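Local coordinates for protein CbsA (Xanthomonas oryzae pv. oryzae, PDB 5XYH) that probably hydrolyses cellulose as a family 6 exoglucanase, a 1,4-beta-cellobiosidase that releases cellobiose and attacks the plant cell wall, at residues Y19-V30 / G407-V415; D94-A102 / A161-Y171. One frame throughout, in Å; residues are numbered along the deposited sequence.

Interaction 1 (Y19-V30 / G407-V415); sequences YSKEVDSSIVKV and GTWFHAHFV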
# COMPACT_ATOMS: atom_id res chain seq x y z
N TYR A 19 9.08 -12.54 6.74
CA TYR A 19 7.75 -12.95 6.30
C TYR A 19 7.66 -14.47 6.21
O TYR A 19 6.67 -15.06 6.65
CB TYR A 19 7.41 -12.29 4.96
CG TYR A 19 6.01 -12.53 4.46
CD1 TYR A 19 4.92 -11.89 5.05
CD2 TYR A 19 5.76 -13.39 3.40
CE1 TYR A 19 3.63 -12.12 4.60
CE2 TYR A 19 4.47 -13.62 2.94
CZ TYR A 19 3.41 -12.98 3.55
OH TYR A 19 2.12 -13.20 3.09
N SER A 20 8.70 -15.12 5.66
CA SER A 20 8.75 -16.58 5.68
C SER A 20 8.58 -17.13 7.09
O SER A 20 7.82 -18.07 7.32
CB SER A 20 10.05 -17.07 5.05
OG SER A 20 10.15 -16.64 3.70
N LYS A 21 9.27 -16.53 8.07
CA LYS A 21 9.18 -17.05 9.43
C LYS A 21 7.78 -16.86 10.00
O LYS A 21 7.26 -17.74 10.70
CB LYS A 21 10.24 -16.39 10.32
CG LYS A 21 10.05 -16.67 11.80
CD LYS A 21 11.33 -16.45 12.57
CE LYS A 21 11.98 -15.12 12.22
NZ LYS A 21 13.23 -14.90 13.00
N GLU A 22 7.15 -15.72 9.70
CA GLU A 22 5.75 -15.51 10.07
C GLU A 22 4.86 -16.60 9.46
O GLU A 22 4.05 -17.21 10.16
CB GLU A 22 5.28 -14.12 9.62
CG GLU A 22 5.85 -12.96 10.43
CD GLU A 22 5.41 -11.59 9.93
OE1 GLU A 22 5.52 -11.35 8.72
OE2 GLU A 22 4.97 -10.75 10.75
N VAL A 23 4.99 -16.83 8.15
CA VAL A 23 4.17 -17.83 7.48
C VAL A 23 4.42 -19.21 8.08
O VAL A 23 3.49 -19.98 8.31
CB VAL A 23 4.44 -17.80 5.96
CG1 VAL A 23 3.82 -19.01 5.27
CG2 VAL A 23 3.87 -16.53 5.37
N ASP A 24 5.69 -19.54 8.35
CA ASP A 24 6.00 -20.83 8.96
C ASP A 24 5.27 -21.02 10.28
O ASP A 24 4.83 -22.13 10.61
CB ASP A 24 7.51 -20.97 9.17
CG ASP A 24 8.27 -21.21 7.87
OD1 ASP A 24 7.67 -21.70 6.89
OD2 ASP A 24 9.48 -20.93 7.84
N SER A 25 5.11 -19.93 11.05
CA SER A 25 4.40 -20.01 12.33
C SER A 25 2.94 -20.42 12.14
O SER A 25 2.34 -21.00 13.05
CB SER A 25 4.50 -18.66 13.07
OG SER A 25 3.51 -17.73 12.64
N SER A 26 2.36 -20.13 10.97
CA SER A 26 1.00 -20.54 10.63
C SER A 26 0.95 -21.95 10.04
O SER A 26 -0.01 -22.69 10.28
CB SER A 26 0.38 -19.57 9.63
OG SER A 26 -0.09 -18.40 10.27
N ILE A 27 1.94 -22.31 9.23
CA ILE A 27 1.98 -23.65 8.65
C ILE A 27 1.94 -24.72 9.74
O ILE A 27 1.20 -25.70 9.65
CB ILE A 27 3.21 -23.79 7.74
CG1 ILE A 27 3.05 -22.96 6.47
CG2 ILE A 27 3.47 -25.25 7.41
CD1 ILE A 27 4.32 -22.85 5.67
N VAL A 28 2.73 -24.53 10.80
CA VAL A 28 2.78 -25.58 11.81
C VAL A 28 1.50 -25.66 12.63
O VAL A 28 1.26 -26.68 13.28
CB VAL A 28 4.00 -25.40 12.72
CG1 VAL A 28 5.27 -25.42 11.89
CG2 VAL A 28 3.88 -24.12 13.52
N LYS A 29 0.65 -24.62 12.62
CA LYS A 29 -0.61 -24.65 13.36
C LYS A 29 -1.73 -25.37 12.62
O LYS A 29 -2.68 -25.83 13.26
CB LYS A 29 -1.10 -23.24 13.70
CG LYS A 29 -0.26 -22.51 14.74
CD LYS A 29 -0.68 -21.05 14.88
CE LYS A 29 0.16 -20.34 15.94
NZ LYS A 29 -0.08 -18.88 15.99
N VAL A 30 -1.67 -25.46 11.28
CA VAL A 30 -2.75 -26.03 10.48
C VAL A 30 -2.40 -27.47 10.14
O VAL A 30 -1.24 -27.79 9.84
CB VAL A 30 -3.00 -25.20 9.21
CG1 VAL A 30 -3.26 -23.73 9.55
CG2 VAL A 30 -1.86 -25.32 8.26
N GLY A 407 1.42 -4.50 12.38
CA GLY A 407 2.68 -4.99 11.85
C GLY A 407 3.17 -6.30 12.44
O GLY A 407 4.31 -6.68 12.17
N THR A 408 2.36 -6.99 13.24
CA THR A 408 2.68 -8.32 13.74
C THR A 408 1.66 -9.33 13.23
O THR A 408 0.58 -8.98 12.75
CB THR A 408 2.73 -8.34 15.28
OG1 THR A 408 1.40 -8.22 15.81
CG2 THR A 408 3.56 -7.19 15.78
N TRP A 409 2.01 -10.62 13.36
CA TRP A 409 1.30 -11.66 12.62
C TRP A 409 -0.11 -11.91 13.16
O TRP A 409 -0.32 -12.02 14.37
CB TRP A 409 2.10 -12.95 12.66
CG TRP A 409 1.75 -13.90 11.59
CD1 TRP A 409 1.27 -15.16 11.74
CD2 TRP A 409 1.87 -13.68 10.17
NE1 TRP A 409 1.07 -15.74 10.51
CE2 TRP A 409 1.45 -14.86 9.53
CE3 TRP A 409 2.30 -12.60 9.39
CZ2 TRP A 409 1.43 -14.99 8.14
CZ3 TRP A 409 2.30 -12.74 8.00
CH2 TRP A 409 1.85 -13.93 7.40
N PHE A 410 -1.06 -12.08 12.24
CA PHE A 410 -2.47 -12.26 12.56
C PHE A 410 -2.91 -13.57 11.90
O PHE A 410 -3.40 -13.58 10.77
CB PHE A 410 -3.29 -11.05 12.08
CG PHE A 410 -4.71 -10.99 12.58
CD1 PHE A 410 -5.26 -12.03 13.33
CD2 PHE A 410 -5.50 -9.88 12.30
CE1 PHE A 410 -6.57 -11.96 13.77
CE2 PHE A 410 -6.80 -9.81 12.73
CZ PHE A 410 -7.34 -10.85 13.48
N HIS A 411 -2.71 -14.68 12.63
CA HIS A 411 -2.94 -16.01 12.07
C HIS A 411 -4.34 -16.16 11.47
O HIS A 411 -4.48 -16.70 10.36
CB HIS A 411 -2.71 -17.07 13.15
CG HIS A 411 -3.01 -18.47 12.71
ND1 HIS A 411 -2.24 -19.14 11.79
CD2 HIS A 411 -4.01 -19.32 13.06
CE1 HIS A 411 -2.74 -20.34 11.58
NE2 HIS A 411 -3.81 -20.48 12.35
N ALA A 412 -5.38 -15.67 12.15
CA ALA A 412 -6.73 -15.85 11.63
C ALA A 412 -6.94 -15.10 10.32
O ALA A 412 -7.55 -15.64 9.39
CB ALA A 412 -7.77 -15.43 12.67
N HIS A 413 -6.44 -13.87 10.22
CA HIS A 413 -6.53 -13.14 8.95
C HIS A 413 -5.74 -13.85 7.85
O HIS A 413 -6.14 -13.83 6.67
CB HIS A 413 -6.01 -11.72 9.11
CG HIS A 413 -6.60 -10.74 8.13
ND1 HIS A 413 -5.87 -9.71 7.59
CD2 HIS A 413 -7.84 -10.64 7.61
CE1 HIS A 413 -6.64 -9.01 6.78
NE2 HIS A 413 -7.84 -9.55 6.78
N PHE A 414 -4.61 -14.44 8.21
CA PHE A 414 -3.77 -15.09 7.21
C PHE A 414 -4.48 -16.28 6.58
O PHE A 414 -4.58 -16.37 5.35
CB PHE A 414 -2.46 -15.56 7.84
CG PHE A 414 -1.49 -16.13 6.85
CD1 PHE A 414 -1.04 -15.37 5.79
CD2 PHE A 414 -1.04 -17.44 6.98
CE1 PHE A 414 -0.12 -15.89 4.86
CE2 PHE A 414 -0.13 -17.98 6.05
CZ PHE A 414 0.32 -17.20 5.00
N VAL A 415 -4.99 -17.19 7.42
CA VAL A 415 -5.74 -18.34 6.92
C VAL A 415 -6.87 -17.88 6.02
O VAL A 415 -7.11 -18.45 4.94
CB VAL A 415 -6.27 -19.17 8.10
CG1 VAL A 415 -7.26 -20.23 7.59
CG2 VAL A 415 -5.09 -19.77 8.89
O HOH W 1 4.92 -10.74 13.42
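V23, F414 and W409 form the apolar centre where helix 19-27 meets the start of helix 411-415, the two axes passing 10.5 Å apart at nearly a right angle (87°). The V23 methyl CG2 rests 3.6 Å from F414 CZ and also meets the six-membered ring of W409, whose CZ2 edge lies over the middle of the F414 ring. Y19 closes this cluster obliquely, with its CE1 3.7 Å from W409 CZ3, while its hydroxyl bonds to G363. One indole face is covered by E22: CB stands 3.5 Å from the centroid of the W409 six-membered ring, and the extended chain lays the carboxylate across the CE3 corner. With CG roughly opposite its own backbone N (chi1 -159°), W409 carries its indole toward helix 19-27, and the ring's turn about CB-CG then brings NE1 to S26. NE1 donates to S26 OG over 2.9 Å, almost straight at 173° and in the ring plane. The same hydroxyl bonds H411 ND1 at 2.7 Å, so one buried oxygen ties two aromatic side chains together. Further out, K29 CD lies over the centre of the imidazole, 3.9 Å from the H411 ring centroid, and V415 CG2 covers the opposite face. At the polar edge a water joins E22 OE2 and, weakly, W409 N, while R66 makes a long, weak ion pair with that carboxylate. The chemistry thus implies a directional join: S26 satisfies both ring nitrogens facing it, fixing the rotation of indole and imidazole, while hydrocarbon contacts fill in round them.

Interaction 2 (D94-A102 / A161-Y171); sequences DMPGRDCHA and ACGQASSSGIY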
# COMPACT_ATOMS: atom_id res chain seq x y z
N ASP A 94 7.96 7.09 7.61
CA ASP A 94 8.13 7.70 8.92
C ASP A 94 7.89 9.21 8.90
O ASP A 94 8.51 9.96 9.65
CB ASP A 94 9.53 7.41 9.50
CG ASP A 94 9.56 7.46 11.03
OD1 ASP A 94 8.47 7.39 11.65
OD2 ASP A 94 10.66 7.59 11.59
N MET A 95 6.97 9.67 8.05
CA MET A 95 6.65 11.09 7.96
C MET A 95 6.38 11.68 9.34
O MET A 95 5.69 11.06 10.16
CB MET A 95 5.42 11.29 7.06
CG MET A 95 5.10 12.75 6.81
SD MET A 95 6.30 13.53 5.70
CE MET A 95 5.73 12.87 4.13
N PRO A 96 6.89 12.88 9.64
CA PRO A 96 6.39 13.63 10.80
C PRO A 96 4.88 13.78 10.73
O PRO A 96 4.31 14.03 9.67
CB PRO A 96 7.10 14.98 10.68
CG PRO A 96 8.31 14.73 9.81
CD PRO A 96 7.89 13.64 8.86
N GLY A 97 4.21 13.62 11.87
CA GLY A 97 2.76 13.67 11.88
C GLY A 97 2.11 12.61 11.02
O GLY A 97 1.07 12.87 10.39
N ARG A 98 2.70 11.40 10.98
CA ARG A 98 2.26 10.34 10.08
C ARG A 98 0.78 10.04 10.26
O ARG A 98 0.24 10.15 11.36
CB ARG A 98 3.08 9.07 10.33
CG ARG A 98 3.30 8.19 9.10
CD ARG A 98 4.12 6.96 9.43
NE ARG A 98 3.40 6.03 10.29
CZ ARG A 98 3.96 5.03 10.95
NH1 ARG A 98 5.26 4.82 10.84
NH2 ARG A 98 3.22 4.25 11.72
N ASP A 99 0.11 9.71 9.15
CA ASP A 99 -1.29 9.26 9.15
C ASP A 99 -2.21 10.29 9.81
O ASP A 99 -2.90 10.03 10.80
CB ASP A 99 -1.40 7.90 9.83
CG ASP A 99 -0.28 6.95 9.42
OD1 ASP A 99 -0.29 6.48 8.26
OD2 ASP A 99 0.60 6.69 10.26
N CYS A 100 -2.22 11.50 9.23
CA CYS A 100 -2.91 12.61 9.88
C CYS A 100 -4.41 12.35 10.04
O CYS A 100 -5.05 12.98 10.90
CB CYS A 100 -2.67 13.90 9.10
SG CYS A 100 -3.41 13.90 7.44
N HIS A 101 -5.00 11.47 9.22
CA HIS A 101 -6.43 11.21 9.27
C HIS A 101 -6.79 10.02 10.15
O HIS A 101 -7.97 9.80 10.44
CB HIS A 101 -6.98 11.02 7.84
CG HIS A 101 -8.47 10.88 7.77
ND1 HIS A 101 -9.08 9.69 7.46
CD2 HIS A 101 -9.46 11.78 7.98
CE1 HIS A 101 -10.39 9.85 7.49
NE2 HIS A 101 -10.65 11.11 7.80
N ALA A 102 -5.80 9.26 10.60
CA ALA A 102 -6.04 8.11 11.47
C ALA A 102 -6.58 8.55 12.82
O ALA A 102 -6.25 9.63 13.33
CB ALA A 102 -4.75 7.32 11.66
N ALA A 161 -5.34 17.77 12.04
CA ALA A 161 -4.00 17.26 11.82
C ALA A 161 -3.61 17.33 10.35
O ALA A 161 -2.45 17.61 10.02
CB ALA A 161 -3.90 15.83 12.33
N CYS A 162 -4.55 17.07 9.45
CA CYS A 162 -4.26 17.14 8.03
C CYS A 162 -4.16 18.58 7.54
O CYS A 162 -3.30 18.90 6.72
CB CYS A 162 -5.31 16.37 7.24
SG CYS A 162 -5.37 14.60 7.67
N GLY A 163 -5.04 19.45 8.04
CA GLY A 163 -4.89 20.86 7.73
C GLY A 163 -3.52 21.39 8.13
O GLY A 163 -2.93 22.20 7.41
N GLN A 164 -2.99 20.91 9.25
CA GLN A 164 -1.68 21.37 9.71
C GLN A 164 -0.54 20.75 8.90
O GLN A 164 0.47 21.42 8.65
CB GLN A 164 -1.50 21.06 11.19
CG GLN A 164 -2.31 21.98 12.08
CD GLN A 164 -1.97 23.45 11.85
OE1 GLN A 164 -2.85 24.26 11.52
NE2 GLN A 164 -0.70 23.79 12.02
N ALA A 165 -0.67 19.47 8.51
CA ALA A 165 0.29 18.86 7.59
C ALA A 165 0.44 19.67 6.32
O ALA A 165 1.54 19.75 5.75
CB ALA A 165 -0.14 17.44 7.23
N SER A 166 -0.65 20.29 5.88
CA SER A 166 -0.61 21.13 4.70
C SER A 166 0.02 22.49 5.00
O SER A 166 1.03 22.87 4.40
CB SER A 166 -2.01 21.32 4.15
OG SER A 166 -1.94 21.95 2.90
N SER A 167 -0.58 23.23 5.94
CA SER A 167 -0.20 24.61 6.18
C SER A 167 1.23 24.73 6.71
O SER A 167 1.91 25.72 6.43
CB SER A 167 -1.18 25.26 7.16
OG SER A 167 -1.06 24.71 8.46
N SER A 168 1.69 23.73 7.47
CA SER A 168 3.07 23.73 7.95
C SER A 168 4.08 23.47 6.84
O SER A 168 5.27 23.73 7.03
CB SER A 168 3.25 22.68 9.04
OG SER A 168 3.21 21.37 8.48
N GLY A 169 3.64 22.93 5.70
CA GLY A 169 4.55 22.54 4.65
C GLY A 169 5.34 21.28 4.92
O GLY A 169 6.12 20.87 4.06
N ILE A 170 5.12 20.61 6.06
CA ILE A 170 6.04 19.57 6.50
C ILE A 170 5.90 18.31 5.65
O ILE A 170 6.90 17.68 5.29
CB ILE A 170 5.86 19.28 8.00
CG1 ILE A 170 6.31 20.51 8.80
CG2 ILE A 170 6.66 18.06 8.40
CD1 ILE A 170 6.12 20.38 10.33
N TYR A 171 4.66 17.90 5.31
CA TYR A 171 4.51 16.74 4.43
C TYR A 171 5.27 16.94 3.13
O TYR A 171 6.05 16.08 2.71
CB TYR A 171 3.04 16.45 4.13
CG TYR A 171 2.34 15.55 5.11
CD1 TYR A 171 2.82 15.38 6.41
CD2 TYR A 171 1.17 14.88 4.75
CE1 TYR A 171 2.15 14.56 7.32
CE2 TYR A 171 0.50 14.06 5.64
CZ TYR A 171 0.98 13.91 6.92
OH TYR A 171 0.31 13.09 7.79
O HOH W 2 1.49 10.19 6.60
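C100 and C162 bring the backbones to their closest approach, with CA atoms 5.1 Å apart, where a loop made of a type II turn (M95-R98) and a type I turn (D99-A102) lies against helix 161-167. Their sulfurs form a disulfide with SG of C100 bonded to SG of C162 at 2.1 Å and a right-handed chi3 of 98°. C100 holds its sulfur between its backbone N and carbonyl carbon (chi1 66°), which swings it over to the helix. A161 CB packs beside this bridge, against C100 CB and O. The other large contact is Y171, whose ring reaches into the bend of the loop. Its hydroxyl donates to G97 O at 2.7 Å, approaching from above the carbonyl plane, 38° out of it. C100 N gives a weak bond to the same Y171 OH at 3.3 Å, and a water that accepts from D99 N adds another weak link. The phenol oxygen thus has one firm bond, to the first turn, and two weak links to the second, one of them through water. M95 crosses the ring near its rim, with CG 3.5 Å from Y171 CE1 and the sulfur in an oblique Met-aromatic contact; A165 CB sits over the centre of one ring face. P96 CB meets I170 CG2 at 3.9 Å, beyond the ST turn in which S168 OG accepts from I170 N. On the far side of the loop R98 NE bridges to D99 OD2, while D52 and Y93 hold their polar ends. A disulfide-braced Arg-Asp-Cys loop following a parallel strand is a feature of glycosyl hydrolase family 6, where it borders the active-site cleft; the arrangement here is consistent with that role.

The two contacts illustrate how the catalytic domain of a glycosidase can be tied together both near the ends of its chain and at a loop leaving its sheet. Their centres lie 33 Å apart, and the nearest atoms are about 9 Å from each other without touching. Interaction 1 joins helix 17-27 to helix 411-419, bringing the two extremes of the chain together across nearly the whole sequence. Interaction 2 falls between those segments in order, linking the loop after strand 86-92 to helices 160-167 and 170-183. Strand 86-92 belongs to the largely parallel central sheet, as does 188-193, which follows helix 170-183. One contact thus ties the chain ends together, the other braces a loop leaving the sheet.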